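Local atomic coordinates of IclR transcriptional regulator (Thermotoga maritima, PDB entry 1MKM), a protein that probably binds DNA through a winged helix-turn-helix domain and regulates transcription as a zinc-containing member of the IclR family. Residues B[121-126]-B[192-197]; B[138-143]-B[176-181]; B[186-191]-B[198-203]. All coordinates share one frame; numbering follows the deposited sequence.

Contact 1: B[121-126]-B[192-197]; sequences IPMVSR and ENEIGI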
loop_
_atom_site.group_PDB
_atom_site.type_symbol
_atom_site.label_atom_id
_atom_site.label_comp_id
_atom_site.label_asym_id
_atom_site.label_seq_id
_atom_site.Cartn_x
_atom_site.Cartn_y
_atom_site.Cartn_z
ATOM N N ILE B 121 -6.593 5.742 19.843
ATOM C CA ILE B 121 -6.575 6.039 21.276
ATOM C C ILE B 121 -5.670 5.036 21.979
ATOM O O ILE B 121 -5.622 3.871 21.597
ATOM C CB ILE B 121 -7.989 5.993 21.881
ATOM C CG1 ILE B 121 -8.664 4.650 21.581
ATOM C CG2 ILE B 121 -8.811 7.175 21.334
ATOM C CD1 ILE B 121 -10.096 4.561 22.132
ATOM N N PRO B 122 -4.933 5.480 23.011
ATOM C CA PRO B 122 -4.015 4.606 23.758
ATOM C C PRO B 122 -4.657 3.479 24.561
ATOM O O PRO B 122 -4.300 3.262 25.712
ATOM C CB PRO B 122 -3.247 5.590 24.639
ATOM C CG PRO B 122 -4.257 6.653 24.908
ATOM C CD PRO B 122 -4.920 6.848 23.556
ATOM N N MET B 123 -5.585 2.756 23.935
ATOM C CA MET B 123 -6.305 1.647 24.567
ATOM C C MET B 123 -6.053 0.351 23.797
ATOM O O MET B 123 -6.046 0.351 22.569
ATOM C CB MET B 123 -7.804 1.952 24.572
ATOM C CG MET B 123 -8.676 0.936 25.269
ATOM S SD MET B 123 -10.405 1.437 25.208
ATOM C CE MET B 123 -11.243 -0.144 25.265
ATOM N N VAL B 124 -5.831 -0.754 24.504
ATOM C CA VAL B 124 -5.596 -2.026 23.824
ATOM C C VAL B 124 -6.819 -2.916 23.956
ATOM O O VAL B 124 -6.959 -3.657 24.924
ATOM C CB VAL B 124 -4.375 -2.789 24.391
ATOM C CG1 VAL B 124 -4.148 -4.062 23.587
ATOM C CG2 VAL B 124 -3.132 -1.923 24.331
ATOM N N SER B 125 -7.706 -2.836 22.972
ATOM C CA SER B 125 -8.928 -3.627 22.967
ATOM C C SER B 125 -9.111 -4.270 21.604
ATOM O O SER B 125 -8.692 -3.723 20.591
ATOM C CB SER B 125 -10.127 -2.728 23.263
ATOM O OG SER B 125 -10.246 -1.732 22.262
ATOM N N ARG B 126 -9.730 -5.436 21.579
ATOM C CA ARG B 126 -9.980 -6.140 20.326
ATOM C C ARG B 126 -11.092 -7.126 20.580
ATOM O O ARG B 126 -11.314 -7.523 21.726
ATOM C CB ARG B 126 -8.721 -6.865 19.826
ATOM C CG ARG B 126 -8.178 -7.952 20.740
ATOM C CD ARG B 126 -7.133 -8.800 20.014
ATOM N NE ARG B 126 -6.018 -8.000 19.509
ATOM C CZ ARG B 126 -5.059 -7.489 20.274
ATOM N NH1 ARG B 126 -5.073 -7.702 21.581
ATOM N NH2 ARG B 126 -4.093 -6.752 19.737
ATOM N N GLU B 192 -10.070 4.428 35.597
ATOM C CA GLU B 192 -10.151 3.299 36.520
ATOM C C GLU B 192 -9.697 2.006 35.848
ATOM O O GLU B 192 -9.207 1.101 36.513
ATOM C CB GLU B 192 -11.591 3.120 37.020
ATOM C CG GLU B 192 -12.242 4.380 37.575
ATOM C CD GLU B 192 -13.717 4.186 37.876
ATOM O OE1 GLU B 192 -14.056 3.379 38.765
ATOM O OE2 GLU B 192 -14.549 4.840 37.219
ATOM N N ASN B 193 -9.877 1.908 34.534
ATOM C CA ASN B 193 -9.466 0.710 33.814
ATOM C C ASN B 193 -8.088 0.947 33.225
ATOM O O ASN B 193 -7.138 0.245 33.563
ATOM C CB ASN B 193 -10.478 0.367 32.711
ATOM C CG ASN B 193 -10.132 -0.927 31.967
ATOM O OD1 ASN B 193 -9.258 -0.950 31.097
ATOM N ND2 ASN B 193 -10.821 -2.004 32.312
ATOM N N GLU B 194 -7.975 1.940 32.347
ATOM C CA GLU B 194 -6.688 2.264 31.746
ATOM C C GLU B 194 -6.355 3.744 31.886
ATOM O O GLU B 194 -7.192 4.612 31.639
ATOM C CB GLU B 194 -6.658 1.858 30.271
ATOM C CG GLU B 194 -5.704 0.702 29.985
ATOM C CD GLU B 194 -5.678 0.299 28.522
ATOM O OE1 GLU B 194 -6.756 -0.005 27.969
ATOM O OE2 GLU B 194 -4.578 0.276 27.926
ATOM N N ILE B 195 -5.124 4.028 32.298
ATOM C CA ILE B 195 -4.682 5.403 32.471
ATOM C C ILE B 195 -4.579 6.111 31.113
ATOM O O ILE B 195 -4.064 5.561 30.135
ATOM C CB ILE B 195 -3.326 5.446 33.240
ATOM C CG1 ILE B 195 -2.664 6.818 33.075
ATOM C CG2 ILE B 195 -2.426 4.306 32.784
ATOM C CD1 ILE B 195 -1.278 6.912 33.703
ATOM N N GLY B 196 -5.087 7.337 31.063
ATOM C CA GLY B 196 -5.064 8.091 29.827
ATOM C C GLY B 196 -6.409 7.980 29.138
ATOM O O GLY B 196 -6.774 8.853 28.345
ATOM N N ILE B 197 -7.150 6.919 29.468
ATOM C CA ILE B 197 -8.467 6.638 28.890
ATOM C C ILE B 197 -9.635 6.758 29.884
ATOM O O ILE B 197 -9.550 6.286 31.019
ATOM C CB ILE B 197 -8.516 5.182 28.276
ATOM C CG1 ILE B 197 -8.117 5.174 26.787
ATOM C CG2 ILE B 197 -9.916 4.625 28.373
ATOM C CD1 ILE B 197 -6.768 5.707 26.488
HETATM O O HOH W 1 -8.351 -2.553 26.921
#
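Met123 and Ile197 meet where two turns face each other: a type II beta turn from Glu194 to Ile197, lying in the hairpin between strands 187-190 and 197-205, and an inverse gamma turn centred on Pro122. The backbone evidence for the turns is direct. Ile197 N donates to Glu194 O and closes the first; Gly196 takes its third position with phi 98°, a conformation that would press a beta carbon against the preceding carbonyl oxygen. Met123 N donates to Ile121 O at 2.6 Å in the second.

The apolar side is the tighter one: Pro122, Met123 and Ile197 are all buried, and Ile197 CG1 lies 3.9 Å from Met123 CB. Ile197 CD1 reaches the ring of Pro122, where the modelled approach is too short to be trusted in detail. Met123 CG stands anti to the backbone N (chi1 -176°); beyond CG the chain is extended and leads away from 192-197. The side chain also packs on His100, Tyr111 and Ser218, and comes within about 5 Å of the bound zinc ion. Asp189 and Cys199, zinc-binding residues of this protein, have their side chains about 4 Å from that of Ile197. Pro122 also packs on Val220 of its own chain and on Val220 of the second subunit.

The polar side is looser. Glu194 extends across Met123 at roughly a right angle, with OE1 3.4 Å from Met123 CG, yet its carboxylate makes no direct hydrogen bond to 121-126 and stays 3.7 Å from Val124 N through OE1. Val124 is partly exposed here and packs on Ser120 of the second subunit. A water molecule bridges the two segments, donating one hydrogen to Val124 O at 2.7 Å and the other to Glu194 OE1 at 3.2 Å.

Contact 2: B[138-143]-B[176-181]; sequences SGKSIL and RELEKI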
loop_
_atom_site.group_PDB
_atom_site.type_symbol
_atom_site.label_atom_id
_atom_site.label_comp_id
_atom_site.label_asym_id
_atom_site.label_seq_id
_atom_site.Cartn_x
_atom_site.Cartn_y
_atom_site.Cartn_z
ATOM N N SER B 138 -18.733 0.284 30.818
ATOM C CA SER B 138 -19.748 -0.642 30.340
ATOM C C SER B 138 -19.853 -1.799 31.360
ATOM O O SER B 138 -20.903 -2.427 31.503
ATOM C CB SER B 138 -19.363 -1.166 28.945
ATOM O OG SER B 138 -18.028 -1.651 28.918
ATOM N N GLY B 139 -18.759 -2.058 32.073
ATOM C CA GLY B 139 -18.744 -3.116 33.067
ATOM C C GLY B 139 -19.586 -2.806 34.294
ATOM O O GLY B 139 -20.491 -3.563 34.639
ATOM N N LYS B 140 -19.287 -1.698 34.965
ATOM C CA LYS B 140 -20.044 -1.300 36.147
ATOM C C LYS B 140 -21.473 -1.007 35.727
ATOM O O LYS B 140 -22.415 -1.288 36.456
ATOM C CB LYS B 140 -19.411 -0.067 36.794
ATOM C CG LYS B 140 -17.998 -0.319 37.291
ATOM C CD LYS B 140 -17.352 0.922 37.870
ATOM C CE LYS B 140 -17.108 1.972 36.800
ATOM N NZ LYS B 140 -16.320 3.119 37.338
ATOM N N SER B 141 -21.631 -0.440 34.540
ATOM C CA SER B 141 -22.956 -0.142 34.018
ATOM C C SER B 141 -23.777 -1.442 34.044
ATOM O O SER B 141 -24.994 -1.417 34.211
ATOM C CB SER B 141 -22.831 0.394 32.585
ATOM O OG SER B 141 -24.034 0.971 32.109
ATOM N N ILE B 142 -23.104 -2.581 33.884
ATOM C CA ILE B 142 -23.782 -3.879 33.896
ATOM C C ILE B 142 -23.949 -4.374 35.328
ATOM O O ILE B 142 -24.962 -4.993 35.668
ATOM C CB ILE B 142 -23.001 -4.943 33.084
ATOM C CG1 ILE B 142 -23.065 -4.608 31.590
ATOM C CG2 ILE B 142 -23.580 -6.335 33.342
ATOM C CD1 ILE B 142 -22.206 -5.503 30.720
ATOM N N LEU B 143 -22.949 -4.097 36.163
ATOM C CA LEU B 143 -22.981 -4.490 37.568
ATOM C C LEU B 143 -23.925 -3.606 38.369
ATOM O O LEU B 143 -24.046 -3.757 39.586
ATOM C CB LEU B 143 -21.583 -4.398 38.179
ATOM C CG LEU B 143 -20.760 -5.686 38.189
ATOM C CD1 LEU B 143 -19.408 -5.445 38.866
ATOM C CD2 LEU B 143 -21.551 -6.757 38.928
ATOM N N ARG B 176 -21.767 1.497 46.536
ATOM C CA ARG B 176 -22.311 2.852 46.496
ATOM C C ARG B 176 -22.139 3.346 45.069
ATOM O O ARG B 176 -23.088 3.819 44.442
ATOM C CB ARG B 176 -21.549 3.775 47.458
ATOM C CG ARG B 176 -21.941 3.633 48.924
ATOM C CD ARG B 176 -21.201 4.646 49.794
ATOM N NE ARG B 176 -19.757 4.415 49.819
ATOM C CZ ARG B 176 -18.875 5.209 50.423
ATOM N NH1 ARG B 176 -19.280 6.298 51.061
ATOM N NH2 ARG B 176 -17.583 4.910 50.395
ATOM N N GLU B 177 -20.912 3.219 44.572
ATOM C CA GLU B 177 -20.558 3.620 43.215
ATOM C C GLU B 177 -21.619 3.105 42.250
ATOM O O GLU B 177 -22.197 3.872 41.476
ATOM C CB GLU B 177 -19.192 3.038 42.852
ATOM C CG GLU B 177 -18.283 3.984 42.097
ATOM C CD GLU B 177 -18.648 4.116 40.636
ATOM O OE1 GLU B 177 -19.821 4.430 40.331
ATOM O OE2 GLU B 177 -17.748 3.908 39.793
ATOM N N LEU B 178 -21.886 1.804 42.320
ATOM C CA LEU B 178 -22.881 1.178 41.457
ATOM C C LEU B 178 -24.252 1.836 41.563
ATOM O O LEU B 178 -24.950 2.004 40.560
ATOM C CB LEU B 178 -23.018 -0.318 41.778
ATOM C CG LEU B 178 -21.829 -1.247 41.508
ATOM C CD1 LEU B 178 -22.242 -2.692 41.739
ATOM C CD2 LEU B 178 -21.355 -1.071 40.080
ATOM N N GLU B 179 -24.641 2.212 42.776
ATOM C CA GLU B 179 -25.940 2.835 42.978
ATOM C C GLU B 179 -25.989 4.195 42.291
ATOM O O GLU B 179 -26.995 4.554 41.672
ATOM C CB GLU B 179 -26.232 2.970 44.472
ATOM C CG GLU B 179 -27.714 2.947 44.796
ATOM C CD GLU B 179 -27.976 2.674 46.260
ATOM O OE1 GLU B 179 -27.561 3.499 47.102
ATOM O OE2 GLU B 179 -28.593 1.632 46.569
ATOM N N LYS B 180 -24.898 4.949 42.401
ATOM C CA LYS B 180 -24.817 6.255 41.760
ATOM C C LYS B 180 -25.150 6.011 40.294
ATOM O O LYS B 180 -25.875 6.777 39.658
ATOM C CB LYS B 180 -23.395 6.816 41.843
ATOM C CG LYS B 180 -22.660 6.566 43.145
ATOM C CD LYS B 180 -21.323 7.299 43.118
ATOM C CE LYS B 180 -20.380 6.855 44.219
ATOM N NZ LYS B 180 -19.048 7.499 44.039
ATOM N N ILE B 181 -24.600 4.922 39.771
ATOM C CA ILE B 181 -24.811 4.544 38.386
ATOM C C ILE B 181 -26.287 4.256 38.153
ATOM O O ILE B 181 -26.858 4.685 37.146
ATOM C CB ILE B 181 -23.951 3.315 38.031
ATOM C CG1 ILE B 181 -22.471 3.668 38.207
ATOM C CG2 ILE B 181 -24.222 2.874 36.606
ATOM C CD1 ILE B 181 -21.542 2.480 38.153
#
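Lys140 NZ is gripped by three oxygens: Glu177 OE2 on the facing helix, Glu192 OE2 and the backbone carbonyl of Val188. The link across this contact is a salt bridge, with Lys140 NZ donating to Glu177 OE2 at 2.9 Å. The place of the ammonium is less sure, because its modelled approach to Glu192 OE2 is too short to trust in detail. The chain bends at chi3 (-67°), which brings the ammonium to the carboxylate while CD and CE also run past Glu177 OE2. Glu177, bent at its own chi2, crosses the lysine at about a right angle. Since both residues are buried and Glu192 brings a second carboxylate alongside, the lysine charge probably offsets the repulsion between the two acids.

Nearer the helix backbones the packing is apolar. Lys140 CB receives Ile181 CD1 at 3.6 Å and Leu178 CD2 at 3.9 Å, so the base of the lysine serves as a hydrophobic surface for both. Ile181 also turns CG2 to Ser141 CA. Leu178 takes chi1 -66°, its CG beside the backbone N, and reaches forward to Leu143, where its CD2 is 3.8 Å from Leu143 CB.

The axes of segments 138-143 and 176-181 approach to 9.0 Å and cross at -89°, practically perpendicular. Leu151, from helix 148-157, touches both Leu143 and Leu178 and extends the apolar patch. Ser138 and Ile142, on the other side of the first helix, contact strands 98-105 and 211-220. Helix 137-143 is thus packed between the central beta sheet and helix 171-184, in the alpha/beta architecture of the IclR C-terminal domain, which has a GAF-like fold.

Contact 3: B[186-191]-B[198-203]; sequences YAVDNE and MCVGVP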
loop_
_atom_site.group_PDB
_atom_site.type_symbol
_atom_site.label_atom_id
_atom_site.label_comp_id
_atom_site.label_asym_id
_atom_site.label_seq_id
_atom_site.Cartn_x
_atom_site.Cartn_y
_atom_site.Cartn_z
ATOM N N TYR B 186 -26.125 5.538 34.059
ATOM C CA TYR B 186 -24.927 5.204 33.294
ATOM C C TYR B 186 -23.695 5.273 34.193
ATOM O O TYR B 186 -23.786 5.709 35.340
ATOM C CB TYR B 186 -24.742 6.170 32.117
ATOM C CG TYR B 186 -24.615 7.620 32.523
ATOM C CD1 TYR B 186 -25.744 8.443 32.611
ATOM C CD2 TYR B 186 -23.372 8.169 32.837
ATOM C CE1 TYR B 186 -25.638 9.775 33.001
ATOM C CE2 TYR B 186 -23.252 9.497 33.229
ATOM C CZ TYR B 186 -24.390 10.295 33.308
ATOM O OH TYR B 186 -24.277 11.609 33.689
ATOM N N ALA B 187 -22.545 4.854 33.668
ATOM C CA ALA B 187 -21.308 4.881 34.439
ATOM C C ALA B 187 -20.228 5.722 33.788
ATOM O O ALA B 187 -20.374 6.180 32.653
ATOM C CB ALA B 187 -20.795 3.482 34.640
ATOM N N VAL B 188 -19.140 5.921 34.525
ATOM C CA VAL B 188 -18.008 6.693 34.044
ATOM C C VAL B 188 -16.726 6.053 34.549
ATOM O O VAL B 188 -16.633 5.687 35.722
ATOM C CB VAL B 188 -18.056 8.146 34.552
ATOM C CG1 VAL B 188 -16.788 8.875 34.161
ATOM C CG2 VAL B 188 -19.285 8.864 33.993
ATOM N N ASP B 189 -15.744 5.908 33.663
ATOM C CA ASP B 189 -14.465 5.323 34.037
ATOM C C ASP B 189 -13.398 6.399 34.084
ATOM O O ASP B 189 -12.735 6.678 33.085
ATOM C CB ASP B 189 -14.043 4.230 33.048
ATOM C CG ASP B 189 -12.567 3.871 33.176
ATOM O OD1 ASP B 189 -12.030 4.041 34.285
ATOM O OD2 ASP B 189 -11.939 3.418 32.193
ATOM N N ASN B 190 -13.234 7.017 35.245
ATOM C CA ASN B 190 -12.226 8.050 35.383
ATOM C C ASN B 190 -10.876 7.367 35.522
ATOM O O ASN B 190 -10.347 7.246 36.624
ATOM C CB ASN B 190 -12.507 8.921 36.608
ATOM C CG ASN B 190 -11.542 10.089 36.725
ATOM O OD1 ASN B 190 -11.486 10.953 35.850
ATOM N ND2 ASN B 190 -10.774 10.116 37.811
ATOM N N GLU B 191 -10.335 6.907 34.396
ATOM C CA GLU B 191 -9.043 6.236 34.364
ATOM C C GLU B 191 -8.940 5.086 35.358
ATOM O O GLU B 191 -7.866 4.794 35.874
ATOM C CB GLU B 191 -7.928 7.257 34.604
ATOM C CG GLU B 191 -7.147 7.608 33.333
ATOM C CD GLU B 191 -6.550 9.005 33.366
ATOM O OE1 GLU B 191 -7.335 9.975 33.458
ATOM O OE2 GLU B 191 -5.306 9.131 33.292
ATOM N N MET B 198 -10.729 7.376 29.439
ATOM C CA MET B 198 -11.941 7.508 30.244
ATOM C C MET B 198 -13.082 7.010 29.365
ATOM O O MET B 198 -12.965 7.025 28.147
ATOM C CB MET B 198 -12.189 8.966 30.645
ATOM C CG MET B 198 -11.258 9.473 31.732
ATOM S SD MET B 198 -11.462 11.231 32.080
ATOM C CE MET B 198 -13.212 11.304 32.446
ATOM N N CYS B 199 -14.183 6.576 29.967
ATOM C CA CYS B 199 -15.305 6.064 29.187
ATOM C C CYS B 199 -16.644 6.445 29.802
ATOM O O CYS B 199 -16.708 6.940 30.920
ATOM C CB CYS B 199 -15.231 4.534 29.116
ATOM S SG CYS B 199 -13.571 3.854 28.865
ATOM N N VAL B 200 -17.712 6.212 29.052
ATOM C CA VAL B 200 -19.059 6.457 29.529
ATOM C C VAL B 200 -19.850 5.249 29.043
ATOM O O VAL B 200 -19.764 4.887 27.871
ATOM C CB VAL B 200 -19.666 7.757 28.941
ATOM C CG1 VAL B 200 -21.143 7.823 29.267
ATOM C CG2 VAL B 200 -18.959 8.971 29.519
ATOM N N GLY B 201 -20.603 4.614 29.936
ATOM C CA GLY B 201 -21.347 3.439 29.537
ATOM C C GLY B 201 -22.766 3.343 30.052
ATOM O O GLY B 201 -23.104 3.903 31.094
ATOM N N VAL B 202 -23.583 2.603 29.306
ATOM C CA VAL B 202 -24.993 2.374 29.609
ATOM C C VAL B 202 -25.288 0.891 29.336
ATOM O O VAL B 202 -24.673 0.289 28.454
ATOM C CB VAL B 202 -25.886 3.246 28.695
ATOM C CG1 VAL B 202 -27.351 3.001 28.987
ATOM C CG2 VAL B 202 -25.545 4.705 28.884
ATOM N N PRO B 203 -26.221 0.281 30.092
ATOM C CA PRO B 203 -26.566 -1.137 29.902
ATOM C C PRO B 203 -27.525 -1.423 28.749
ATOM O O PRO B 203 -28.047 -0.513 28.112
ATOM C CB PRO B 203 -27.192 -1.532 31.242
ATOM C CG PRO B 203 -26.677 -0.513 32.202
ATOM C CD PRO B 203 -26.728 0.751 31.389
#
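Ala187 and Gly201 form an antiparallel hydrogen-bonded pair of this beta hairpin, followed by the non-hydrogen-bonded pair Val188-Val200, the two strand directions differing by 168°. Ala187 N donates to Gly201 O at 2.8 Å, with the donor in the carbonyl plane, whereas Gly201 N returns a bond to Ala187 O at 3.1 Å from above that plane. Further along, Asp189 N reaches Cys199 O at 3.1 Å; the reciprocal bond, Cys199 N to Asp189 O, is weak.

Side chains then divide between the two faces. Asp189 and Cys199 project from the same one: Asp189 CG stands anti to the backbone N (chi1 164°), bringing OD2 to 3.7 Å from Cys199 SG. Both are zinc-binding residues of this protein, and a bound zinc ion lies about 3 Å from the side chain of Cys199. Asp189 OD1 accepts from the backbone N of Glu192 and Asn193, which should hold the carboxylate from turning.

Val188, Val200 and Met198 occupy the other face. Met198 CG lies against the backbone, 3.4 Å from Asp189 O and 3.8 Å from Glu191 N, while SD runs beside Asn190 OD1, the two chains pointing the same way. With an alanine here, CG, SD and CE are gone, which is likely to open a gap against the Asp189-Glu191 backbone and leave Asn190 OD1 without the sulfur beside it. At the far end Tyr186 CB packs on Val202 CG2 at 3.6 Å.

Strand 187-190 is outermost in the chain's six-stranded antiparallel sheet, and strand 197-205 is bonded on its other side to strand 211-220. Helix 226-246 touches Tyr186, Val200 and Val202, and helix 137-143 meets Cys199 and Pro203 from the opposite face.

In the fold
The three contacts lie within the C-terminal IclR domain, on and beside the antiparallel sheet whose edge strand is 187-190. Contact 3 is central, its centre about 12 Å from that of contact 1 and about 9 Å from that of contact 2; the centres of contacts 1 and 2 are about 19 Å apart. Along the chain, both segments of contact 2 fall between those of contact 1, while 186-191, 192-197 and 198-203 are consecutive, so contacts 1 and 3 alternate. The hairpin's turn faces 121-126, Lys140 and Ser141 of helix 137-143 bond to its strands, and helix 171-184 precedes strand 187-190. Contact 3, amid these elements, holds the zinc-binding Asp189 and Cys199.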